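Local coordinates for protein putative streptothricin acetyltransferase (Bacillus anthracis, PDB 3PP9) that binds acetyl coenzyme A and, as a GNAT-family enzyme, probably transfers its acetyl group to streptothricin-type antibiotics, inactivating them, at residues I22-I27 with D105-K110; G89-K94 with K119-Q124; I43-E48 with F157-F162. All coordinates share one frame; numbering follows the deposited sequence. Where two conformers were deposited one is given.

Contact 1: residues I22-I27 with D105-K110. With ACO (acetyl coenzyme *a), chain D.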
# COMPACT_ATOMS: atom_id res chain seq x y z
N ILE A 22 1.23 -21.43 16.98
CA ILE A 22 1.31 -21.91 15.62
C ILE A 22 2.65 -21.45 15.10
O ILE A 22 3.00 -20.29 15.25
CB ILE A 22 0.14 -21.37 14.82
CG1 ILE A 22 -1.13 -22.10 15.27
CG2 ILE A 22 0.37 -21.58 13.33
CD1 ILE A 22 -2.37 -21.59 14.68
N ASP A 23 3.41 -22.37 14.51
CA ASP A 23 4.74 -22.05 13.98
C ASP A 23 4.57 -21.42 12.60
O ASP A 23 4.27 -22.13 11.64
CB ASP A 23 5.57 -23.33 13.89
CG ASP A 23 7.01 -23.08 13.46
OD1 ASP A 23 7.34 -21.95 13.04
OD2 ASP A 23 7.83 -24.01 13.58
N ASP A 24 4.74 -20.10 12.50
CA ASP A 24 4.63 -19.40 11.22
C ASP A 24 5.99 -19.11 10.63
O ASP A 24 6.10 -18.32 9.68
CB ASP A 24 3.79 -18.09 11.26
CG ASP A 24 4.50 -16.93 11.99
OD1 ASP A 24 5.55 -17.15 12.60
OD2 ASP A 24 3.97 -15.78 11.93
N SER A 25 7.04 -19.73 11.16
CA SER A 25 8.37 -19.50 10.62
C SER A 25 8.54 -20.27 9.32
O SER A 25 7.86 -21.27 9.05
CB SER A 25 9.47 -19.90 11.61
OG SER A 25 9.54 -21.30 11.83
N PHE A 26 9.47 -19.78 8.50
CA PHE A 26 9.78 -20.41 7.23
C PHE A 26 11.23 -20.18 6.89
O PHE A 26 11.90 -19.35 7.49
CB PHE A 26 8.86 -19.92 6.11
CG PHE A 26 8.92 -18.45 5.87
CD1 PHE A 26 8.12 -17.59 6.62
CD2 PHE A 26 9.73 -17.92 4.88
CE1 PHE A 26 8.14 -16.22 6.40
CE2 PHE A 26 9.75 -16.55 4.66
CZ PHE A 26 8.97 -15.71 5.43
N ILE A 27 11.73 -20.99 5.96
CA ILE A 27 13.12 -20.90 5.53
C ILE A 27 13.23 -20.12 4.23
O ILE A 27 12.61 -20.49 3.24
CB ILE A 27 13.69 -22.29 5.25
CG1 ILE A 27 13.53 -23.20 6.47
CG2 ILE A 27 15.15 -22.19 4.80
CD1 ILE A 27 13.95 -24.64 6.17
N ASP A 105 -2.70 -11.99 6.57
CA ASP A 105 -1.84 -13.09 6.99
C ASP A 105 -2.51 -14.41 6.71
O ASP A 105 -3.72 -14.55 6.91
CB ASP A 105 -1.60 -12.97 8.52
CG ASP A 105 -0.69 -14.06 9.12
OD1 ASP A 105 -0.41 -15.11 8.50
OD2 ASP A 105 -0.26 -13.87 10.31
N ILE A 106 -1.74 -15.33 6.14
CA ILE A 106 -2.20 -16.70 5.97
C ILE A 106 -1.06 -17.53 6.55
O ILE A 106 0.11 -17.33 6.20
CB ILE A 106 -2.59 -17.12 4.55
CG1 ILE A 106 -3.02 -18.60 4.54
CG2 ILE A 106 -1.43 -16.89 3.54
CD1 ILE A 106 -3.49 -19.14 3.19
N THR A 107 -1.40 -18.41 7.48
CA THR A 107 -0.40 -19.27 8.09
C THR A 107 -0.92 -20.67 8.30
O THR A 107 -2.03 -20.87 8.77
CB THR A 107 0.02 -18.75 9.48
OG1 THR A 107 0.72 -17.51 9.35
CG2 THR A 107 0.96 -19.75 10.18
N VAL A 108 -0.09 -21.64 7.93
CA VAL A 108 -0.36 -23.04 8.21
C VAL A 108 0.82 -23.47 9.11
O VAL A 108 2.00 -23.18 8.82
CB VAL A 108 -0.47 -23.90 6.93
CG1 VAL A 108 -0.47 -25.40 7.28
CG2 VAL A 108 -1.73 -23.52 6.16
N ASP A 109 0.51 -24.12 10.23
CA ASP A 109 1.53 -24.60 11.18
C ASP A 109 2.59 -25.34 10.36
O ASP A 109 2.26 -26.18 9.52
CB ASP A 109 0.85 -25.51 12.20
CG ASP A 109 1.72 -25.88 13.41
OD1 ASP A 109 2.66 -25.16 13.77
OD2 ASP A 109 1.38 -26.89 14.07
N LYS A 110 3.86 -25.06 10.64
CA LYS A 110 4.97 -25.64 9.89
C LYS A 110 4.87 -27.13 9.62
O LYS A 110 5.03 -27.57 8.47
CB LYS A 110 6.32 -25.32 10.56
CG LYS A 110 7.52 -25.70 9.69
CD LYS A 110 8.84 -25.21 10.27
CE LYS A 110 9.23 -25.95 11.52
NZ LYS A 110 10.51 -25.45 12.13
N1A ACO D . 7.17 -24.27 -2.86
C2A ACO D . 6.52 -24.51 -4.02
N3A ACO D . 5.20 -24.71 -4.08
C4A ACO D . 4.45 -24.68 -2.95
C5A ACO D . 5.11 -24.45 -1.66
C6A ACO D . 6.55 -24.25 -1.66
N6A ACO D . 7.19 -24.03 -0.50
N7A ACO D . 4.16 -24.48 -0.71
C8A ACO D . 2.99 -24.72 -1.33
N9A ACO D . 3.16 -24.83 -2.66
C1B ACO D . 2.14 -25.16 -3.68
C2B ACO D . 1.77 -26.63 -3.49
O2B ACO D . 2.64 -27.56 -4.14
C3B ACO D . 0.36 -26.69 -4.00
O3B ACO D . 0.39 -26.88 -5.41
P3B ACO D . -0.62 -27.86 -6.18
O7A ACO D . -1.99 -27.27 -5.93
O8A ACO D . -0.38 -29.19 -5.52
O9A ACO D . -0.13 -27.74 -7.61
C4B ACO D . -0.19 -25.31 -3.69
O4B ACO D . 0.93 -24.43 -3.54
C5B ACO D . -1.04 -25.33 -2.43
O5B ACO D . -0.19 -25.58 -1.31
P1A ACO D . -0.79 -25.93 0.13
O1A ACO D . -0.30 -27.29 0.57
O2A ACO D . -2.27 -25.67 0.06
O3A ACO D . -0.07 -24.78 1.00
P2A ACO D . 0.23 -24.81 2.57
O4A ACO D . 1.64 -25.32 2.69
O5A ACO D . -0.86 -25.48 3.36
O6A ACO D . 0.16 -23.24 2.97
CBP ACO D . 1.43 -21.22 3.25
CCP ACO D . 0.90 -22.26 2.27
CDP ACO D . 2.10 -20.10 2.47
CEP ACO D . 0.27 -20.66 4.08
CAP ACO D . 2.44 -21.88 4.20
OAP ACO D . 3.65 -22.21 3.47
C9P ACO D . 2.86 -21.00 5.35
O9P ACO D . 2.17 -20.87 6.33
N8P ACO D . 4.03 -20.36 5.28
C7P ACO D . 4.56 -19.54 6.37
C6P ACO D . 3.79 -18.27 6.59
C5P ACO D . 3.77 -17.47 5.32
O5P ACO D . 4.76 -17.37 4.62
N4P ACO D . 2.63 -16.90 4.99
C3P ACO D . 2.44 -16.09 3.81
C2P ACO D . 3.00 -14.70 4.13
S1P ACO D . 2.36 -13.46 3.03
C ACO D . 0.82 -13.17 3.65
O ACO D . 0.42 -13.79 4.61
CH3 ACO D . -0.04 -12.15 2.99
O HOH W 1 1.39 -15.72 11.27
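Thr107 turns its methyl CG2 into the bend of 22-27, where it lies 3.7 Å from CG2 of Ile22 and 3.5 Å from CB of Asp24. The two branched side chains, Ile22 and Thr107, lie side by side, running in contrary senses. With OG1 beside the backbone N (chi1 -67°), CG2 of Thr107 falls anti to that N and faces the other segment, while OG1 donates to Asp105 OD1 on the syn side of the carboxylate. Water 1 is hydrogen-bonded to Asp24 OD2, Asp105 OD2 and Thr107 OG1, bridging the threonine and two carboxylates whose OD2 atoms are 4.9 Å apart.

Asp23 is held from several directions. Its N donates to Asp109 OD1 at 3.0 Å, nearly straight but 30° out of the carboxylate plane on the anti side, while its O accepts from Lys110 N. The carboxylate divides its work: OD1 takes the N and OG of Ser25, the former closing an Asx turn, and OD2 forms a salt bridge of 3.4 Å with Lys110 NZ. The bend at chi3 (71°) carries the lysine chain across the aspartate, with CE 3.2 Å from the same OD2. Asp109 OD2 has its own salt bridge, to Lys111.

Ile106 and Val108 use their backbones for the cofactor, as GNAT enzymes do with this strand. Ile106 O accepts from N4P of acetyl coenzyme A at 2.8 Å, Ile106 N reaches the acetyl oxygen O, and Val108 N donates to O9P almost linearly. The entry to strand 25-36 thus passes over the end of strand 101-108, which pairs with strand 86-95 on one edge, while Ile106 and Val108 pack against helix 117-131.

Contact 2: residues G89-K94 with K119-Q124. With ACO (acetyl coenzyme *a), chain D.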
# COMPACT_ATOMS: atom_id res chain seq x y z
N GLY A 89 -4.02 -23.80 11.34
CA GLY A 89 -3.77 -22.74 10.37
C GLY A 89 -4.89 -21.72 10.40
O GLY A 89 -5.92 -21.96 11.03
N PHE A 90 -4.68 -20.57 9.78
CA PHE A 90 -5.69 -19.53 9.77
C PHE A 90 -5.40 -18.53 8.66
O PHE A 90 -4.32 -18.51 8.08
CB PHE A 90 -5.75 -18.82 11.14
CG PHE A 90 -4.49 -18.14 11.53
CD1 PHE A 90 -3.54 -18.79 12.30
CD2 PHE A 90 -4.22 -16.86 11.11
CE1 PHE A 90 -2.35 -18.15 12.65
CE2 PHE A 90 -3.03 -16.22 11.46
CZ PHE A 90 -2.09 -16.88 12.21
N ILE A 91 -6.42 -17.75 8.31
CA ILE A 91 -6.30 -16.71 7.32
C ILE A 91 -7.02 -15.47 7.87
O ILE A 91 -8.13 -15.58 8.43
CB ILE A 91 -6.78 -17.13 5.90
CG1 ILE A 91 -6.39 -16.10 4.86
CG2 ILE A 91 -8.29 -17.43 5.91
CD1 ILE A 91 -6.56 -16.60 3.43
N VAL A 92 -6.36 -14.31 7.74
CA VAL A 92 -6.84 -13.02 8.23
C VAL A 92 -7.17 -12.16 7.01
O VAL A 92 -6.32 -11.90 6.16
CB VAL A 92 -5.76 -12.32 9.09
CG1 VAL A 92 -6.31 -11.04 9.72
CG2 VAL A 92 -5.23 -13.26 10.21
N LEU A 93 -8.41 -11.69 6.94
CA LEU A 93 -8.87 -10.92 5.80
C LEU A 93 -9.54 -9.60 6.15
O LEU A 93 -10.17 -9.48 7.20
CB LEU A 93 -9.97 -11.76 5.12
CG LEU A 93 -9.55 -13.14 4.64
CD1 LEU A 93 -10.76 -13.98 4.26
CD2 LEU A 93 -8.60 -13.03 3.48
N LYS A 94 -9.41 -8.62 5.27
CA LYS A 94 -10.09 -7.34 5.44
C LYS A 94 -10.54 -6.91 4.05
O LYS A 94 -10.15 -7.51 3.04
CB LYS A 94 -9.19 -6.22 5.96
CG LYS A 94 -8.18 -5.72 4.97
CD LYS A 94 -7.51 -4.44 5.46
CE LYS A 94 -6.51 -3.93 4.43
NZ LYS A 94 -5.82 -2.69 4.89
N LYS A 119 -4.47 -24.00 0.52
CA LYS A 119 -5.40 -23.85 -0.61
C LYS A 119 -6.84 -23.81 -0.13
O LYS A 119 -7.68 -23.08 -0.69
CB LYS A 119 -5.21 -24.99 -1.62
CG LYS A 119 -6.15 -24.90 -2.81
CD LYS A 119 -5.93 -26.06 -3.80
CE LYS A 119 -4.56 -26.04 -4.45
NZ LYS A 119 -4.44 -27.09 -5.51
N ARG A 120 -7.17 -24.61 0.89
CA ARG A 120 -8.53 -24.63 1.45
C ARG A 120 -8.85 -23.29 2.13
O ARG A 120 -9.97 -22.81 2.07
CB ARG A 120 -8.72 -25.80 2.43
CG ARG A 120 -8.82 -27.16 1.80
CD ARG A 120 -10.21 -27.39 1.22
NE ARG A 120 -11.22 -27.30 2.28
CZ ARG A 120 -11.59 -28.29 3.08
NH1 ARG A 120 -11.07 -29.51 2.96
NH2 ARG A 120 -12.51 -28.07 4.02
N LEU A 121 -7.85 -22.68 2.78
CA LEU A 121 -8.06 -21.38 3.42
C LEU A 121 -8.34 -20.31 2.34
O LEU A 121 -9.24 -19.49 2.51
CB LEU A 121 -6.91 -20.99 4.33
CG LEU A 121 -6.82 -21.78 5.62
CD1 LEU A 121 -5.44 -21.63 6.26
CD2 LEU A 121 -7.89 -21.34 6.61
N ILE A 122 -7.60 -20.37 1.24
CA ILE A 122 -7.77 -19.45 0.12
C ILE A 122 -9.17 -19.65 -0.48
O ILE A 122 -9.87 -18.68 -0.78
CB ILE A 122 -6.66 -19.63 -0.95
CG1 ILE A 122 -5.31 -19.17 -0.42
CG2 ILE A 122 -6.99 -18.83 -2.23
CD1 ILE A 122 -5.21 -17.68 -0.06
N ALA A 123 -9.60 -20.90 -0.63
CA ALA A 123 -10.93 -21.14 -1.18
C ALA A 123 -11.99 -20.47 -0.32
O ALA A 123 -12.93 -19.85 -0.84
CB ALA A 123 -11.20 -22.62 -1.29
N GLN A 124 -11.86 -20.57 1.01
CA GLN A 124 -12.83 -19.94 1.88
C GLN A 124 -12.76 -18.42 1.78
O GLN A 124 -13.78 -17.74 1.86
CB GLN A 124 -12.66 -20.39 3.33
CG GLN A 124 -13.67 -19.78 4.29
CD GLN A 124 -15.10 -20.19 3.99
OE1 GLN A 124 -15.41 -21.38 3.99
NE2 GLN A 124 -15.98 -19.21 3.78
N1A ACO D . 7.17 -24.27 -2.86
C2A ACO D . 6.52 -24.51 -4.02
N3A ACO D . 5.20 -24.71 -4.08
C4A ACO D . 4.45 -24.68 -2.95
C5A ACO D . 5.11 -24.45 -1.66
C6A ACO D . 6.55 -24.25 -1.66
N6A ACO D . 7.19 -24.03 -0.50
N7A ACO D . 4.16 -24.48 -0.71
C8A ACO D . 2.99 -24.72 -1.33
N9A ACO D . 3.16 -24.83 -2.66
C1B ACO D . 2.14 -25.16 -3.68
C2B ACO D . 1.77 -26.63 -3.49
O2B ACO D . 2.64 -27.56 -4.14
C3B ACO D . 0.36 -26.69 -4.00
O3B ACO D . 0.39 -26.88 -5.41
P3B ACO D . -0.62 -27.86 -6.18
O7A ACO D . -1.99 -27.27 -5.93
O8A ACO D . -0.38 -29.19 -5.52
O9A ACO D . -0.13 -27.74 -7.61
C4B ACO D . -0.19 -25.31 -3.69
O4B ACO D . 0.93 -24.43 -3.54
C5B ACO D . -1.04 -25.33 -2.43
O5B ACO D . -0.19 -25.58 -1.31
P1A ACO D . -0.79 -25.93 0.13
O1A ACO D . -0.30 -27.29 0.57
O2A ACO D . -2.27 -25.67 0.06
O3A ACO D . -0.07 -24.78 1.00
P2A ACO D . 0.23 -24.81 2.57
O4A ACO D . 1.64 -25.32 2.69
O5A ACO D . -0.86 -25.48 3.36
O6A ACO D . 0.16 -23.24 2.97
CBP ACO D . 1.43 -21.22 3.25
CCP ACO D . 0.90 -22.26 2.27
CDP ACO D . 2.10 -20.10 2.47
CEP ACO D . 0.27 -20.66 4.08
CAP ACO D . 2.44 -21.88 4.20
OAP ACO D . 3.65 -22.21 3.47
C9P ACO D . 2.86 -21.00 5.35
O9P ACO D . 2.17 -20.87 6.33
N8P ACO D . 4.03 -20.36 5.28
C7P ACO D . 4.56 -19.54 6.37
C6P ACO D . 3.79 -18.27 6.59
C5P ACO D . 3.77 -17.47 5.32
O5P ACO D . 4.76 -17.37 4.62
N4P ACO D . 2.63 -16.90 4.99
C3P ACO D . 2.44 -16.09 3.81
C2P ACO D . 3.00 -14.70 4.13
S1P ACO D . 2.36 -13.46 3.03
C ACO D . 0.82 -13.17 3.65
O ACO D . 0.42 -13.79 4.61
CH3 ACO D . -0.04 -12.15 2.99
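Strand 89-94 and helix segment 119-124 run in broadly the same direction, their axes 32° apart and 8.6 Å from each other at closest approach, and the nearest CA atoms, of Ile91 and Leu121, are 6.3 Å apart. No hydrogen bond crosses this interface, so the fit rests on apolar side chains.

Ile91 and Leu121 point at each other and overlap flank to flank, each heading the opposite way. CG2 of Ile91 meets CD2 of Leu121 at 4.0 Å, and CB of Leu121 also lies beside it. The other methyl of the leucine, CD1, reaches over the strand backbone to 3.8 Å from Phe90 N. At Gly89 there is no side chain on the helix-facing side, and its carbonyl C is 4.2 Å from Leu121 CD1. The long branch of Ile91 takes a different course. CG1 stands anti to the backbone N (chi1 -169°) and the chain is extended, carrying CD1 past the leucine to CD1 of Ile122 at 3.9 Å. These two isoleucines lie roughly perpendicular; although CB of Ile122 points away from the strand, its bent chain returns the terminal methyl to the contact.

At the start of the segment, Lys119 turns to acetyl coenzyme A. Its N donates to the pyrophosphate oxygen O2A at 2.8 Å, consistent with the pyrophosphate-binding loop and helix start of GNAT enzymes, and NZ comes close to O7A of the 3'-phosphate, at a separation too short to be trusted in detail.

Helix 117-131 therefore lies on one face of the central sheet. Further along it, Ala125 touches Ile91 and Leu93, and Trp128 touches Leu93; strand 86-95 itself runs between strands 76-83 and 101-108, with Phe90 on the face away from the helix.

Contact 3: residues I43-E48 with F157-F162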
# COMPACT_ATOMS: atom_id res chain seq x y z
N ILE A 43 4.75 -8.48 -15.40
CA ILE A 43 5.86 -8.51 -14.48
C ILE A 43 6.28 -9.96 -14.41
O ILE A 43 5.47 -10.85 -14.12
CB ILE A 43 5.46 -8.01 -13.08
CG1 ILE A 43 5.12 -6.52 -13.15
CG2 ILE A 43 6.62 -8.25 -12.10
CD1 ILE A 43 4.55 -5.96 -11.85
N GLU A 44 7.55 -10.20 -14.69
CA GLU A 44 8.07 -11.55 -14.68
C GLU A 44 9.13 -11.66 -13.62
O GLU A 44 9.55 -10.68 -13.02
CB GLU A 44 8.66 -11.88 -16.05
CG GLU A 44 7.66 -11.82 -17.18
CD GLU A 44 8.27 -12.09 -18.53
OE1 GLU A 44 9.50 -11.92 -18.69
OE2 GLU A 44 7.51 -12.44 -19.46
N TYR A 45 9.57 -12.89 -13.39
CA TYR A 45 10.59 -13.06 -12.40
C TYR A 45 11.39 -14.30 -12.67
O TYR A 45 10.99 -15.18 -13.45
CB TYR A 45 9.98 -13.19 -10.99
CG TYR A 45 9.23 -14.48 -10.76
CD1 TYR A 45 9.91 -15.66 -10.43
CD2 TYR A 45 7.85 -14.53 -10.85
CE1 TYR A 45 9.24 -16.84 -10.23
CE2 TYR A 45 7.17 -15.71 -10.65
CZ TYR A 45 7.88 -16.87 -10.33
OH TYR A 45 7.24 -18.07 -10.12
N THR A 46 12.56 -14.34 -12.04
CA THR A 46 13.44 -15.49 -12.07
C THR A 46 13.76 -15.68 -10.59
O THR A 46 13.62 -14.75 -9.79
CB THR A 46 14.72 -15.32 -12.91
OG1 THR A 46 15.53 -14.26 -12.39
CG2 THR A 46 14.37 -15.07 -14.38
N VAL A 47 14.16 -16.89 -10.24
CA VAL A 47 14.49 -17.22 -8.86
C VAL A 47 16.00 -17.31 -8.70
O VAL A 47 16.67 -17.92 -9.54
CB VAL A 47 13.83 -18.55 -8.47
CG1 VAL A 47 14.31 -18.99 -7.09
CG2 VAL A 47 12.31 -18.43 -8.52
N GLU A 48 16.54 -16.70 -7.65
CA GLU A 48 17.98 -16.73 -7.37
C GLU A 48 18.20 -17.27 -5.97
O GLU A 48 17.58 -16.81 -5.02
CB GLU A 48 18.60 -15.33 -7.46
CG GLU A 48 20.11 -15.31 -7.26
CD GLU A 48 20.74 -13.92 -7.36
OE1 GLU A 48 21.97 -13.81 -7.14
OE2 GLU A 48 20.03 -12.95 -7.66
N PHE A 157 -3.06 -16.46 -8.51
CA PHE A 157 -2.68 -15.07 -8.36
C PHE A 157 -1.60 -14.68 -9.36
O PHE A 157 -0.80 -15.52 -9.79
CB PHE A 157 -2.13 -14.80 -6.96
CG PHE A 157 -3.16 -14.87 -5.84
CD1 PHE A 157 -3.60 -16.08 -5.32
CD2 PHE A 157 -3.63 -13.70 -5.27
CE1 PHE A 157 -4.52 -16.12 -4.28
CE2 PHE A 157 -4.55 -13.74 -4.23
CZ PHE A 157 -5.00 -14.95 -3.73
N VAL A 158 -1.60 -13.41 -9.73
CA VAL A 158 -0.60 -12.86 -10.64
C VAL A 158 0.01 -11.62 -10.00
O VAL A 158 -0.61 -10.96 -9.17
CB VAL A 158 -1.20 -12.50 -12.00
CG1 VAL A 158 -1.78 -13.75 -12.65
CG2 VAL A 158 -2.24 -11.44 -11.85
N ILE A 159 1.25 -11.32 -10.36
CA ILE A 159 1.92 -10.14 -9.82
C ILE A 159 1.42 -8.89 -10.54
O ILE A 159 1.46 -8.80 -11.77
CB ILE A 159 3.43 -10.22 -10.00
CG1 ILE A 159 3.98 -11.42 -9.24
CG2 ILE A 159 4.06 -8.94 -9.47
CD1 ILE A 159 5.47 -11.62 -9.43
N GLY A 160 0.93 -7.93 -9.74
CA GLY A 160 0.44 -6.67 -10.28
C GLY A 160 1.34 -5.48 -10.01
O GLY A 160 1.21 -4.46 -10.65
N GLY A 161 2.27 -5.62 -9.07
CA GLY A 161 3.16 -4.52 -8.76
C GLY A 161 4.25 -4.93 -7.80
O GLY A 161 4.27 -6.04 -7.31
N PHE A 162 5.18 -4.01 -7.56
CA PHE A 162 6.29 -4.27 -6.66
C PHE A 162 6.85 -2.94 -6.18
O PHE A 162 6.55 -1.88 -6.75
CB PHE A 162 7.36 -5.21 -7.26
CG PHE A 162 7.89 -4.82 -8.61
CD1 PHE A 162 8.86 -3.85 -8.74
CD2 PHE A 162 7.51 -5.54 -9.74
CE1 PHE A 162 9.39 -3.54 -10.00
CE2 PHE A 162 8.02 -5.25 -10.99
CZ PHE A 162 8.96 -4.25 -11.12
O HOH W 2 2.38 -10.25 -13.89
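Ile43 is the bump of this contact, fitted into a hollow beside a classic beta bulge in strand 158-163 of the GNAT fold. The strands do not pair: their short axes are 101° apart and 7.5 Å from each other at closest approach. Gly160 and Gly161, both opposite Tyr180, form the bulge. Neither has a side chain, and Ile43 CD1 comes directly against their backbone, 3.6 Å from Gly161 N.

The walls of the hollow are Ile159 and Phe162. In Ile43, CG1 stands beside the backbone N (chi1 -66°), which puts CG2 anti to that N as the shared wedge: it touches CG2 of Ile159 at 3.7 Å and sits at the edge of the Phe162 ring, near the ring plane, 3.5 Å from CE2. CD1 of Ile43 presses on the same ring atom at 3.6 Å, so both methyls of the isoleucine bear on one corner of the phenylalanine. The Phe162 side chain runs aslant to that of Ile43.

A second, smaller fit lies beyond. Ile159 extends CD1 to CD2 of Tyr45 at 4.0 Å, the methyl meeting the ring at an oblique angle and the two side chains standing nearly square to each other. The Tyr45 hydroxyl is bound outside the contact, to Lys150 and Glu153 of helix 146-154.

This packing lies at the dimer interface. Gly161 and Phe162 pair antiparallel with a strand of the second subunit, continuing the sheet between chains; the Phe162 ring meets Phe162 of that subunit, whose Phe164 also packs on Ile43. Contact 3 consequently joins the two-stranded 25-36/43-56 sheet to the edge of the main sheet close to this join. Between the backbones, water 2 donates to both carbonyls, 2.7 Å from Ile159 O and 3.2 Å from Ile43 O.

From the N terminus, 22-27 comes first and contact 1 closes a long loop when the chain returns at 105-110. Within that loop lie 43-48, which waits for 157-162 to complete contact 3, and 89-94, which meets 119-124 soon after in contact 2. Contact 1 therefore crosses both others, whereas contact 2 falls wholly within the span of contact 3. Contacts 1 and 2 touch, with Thr107 O 2.9 Å from Phe90 N in a probable hydrogen bond between neighbouring strands, and both reach acetyl coenzyme A. Contact 3, centred about 22 Å from each, ties the two-stranded sheet to strand 158-163, the outermost strand of the main sheet within this chain.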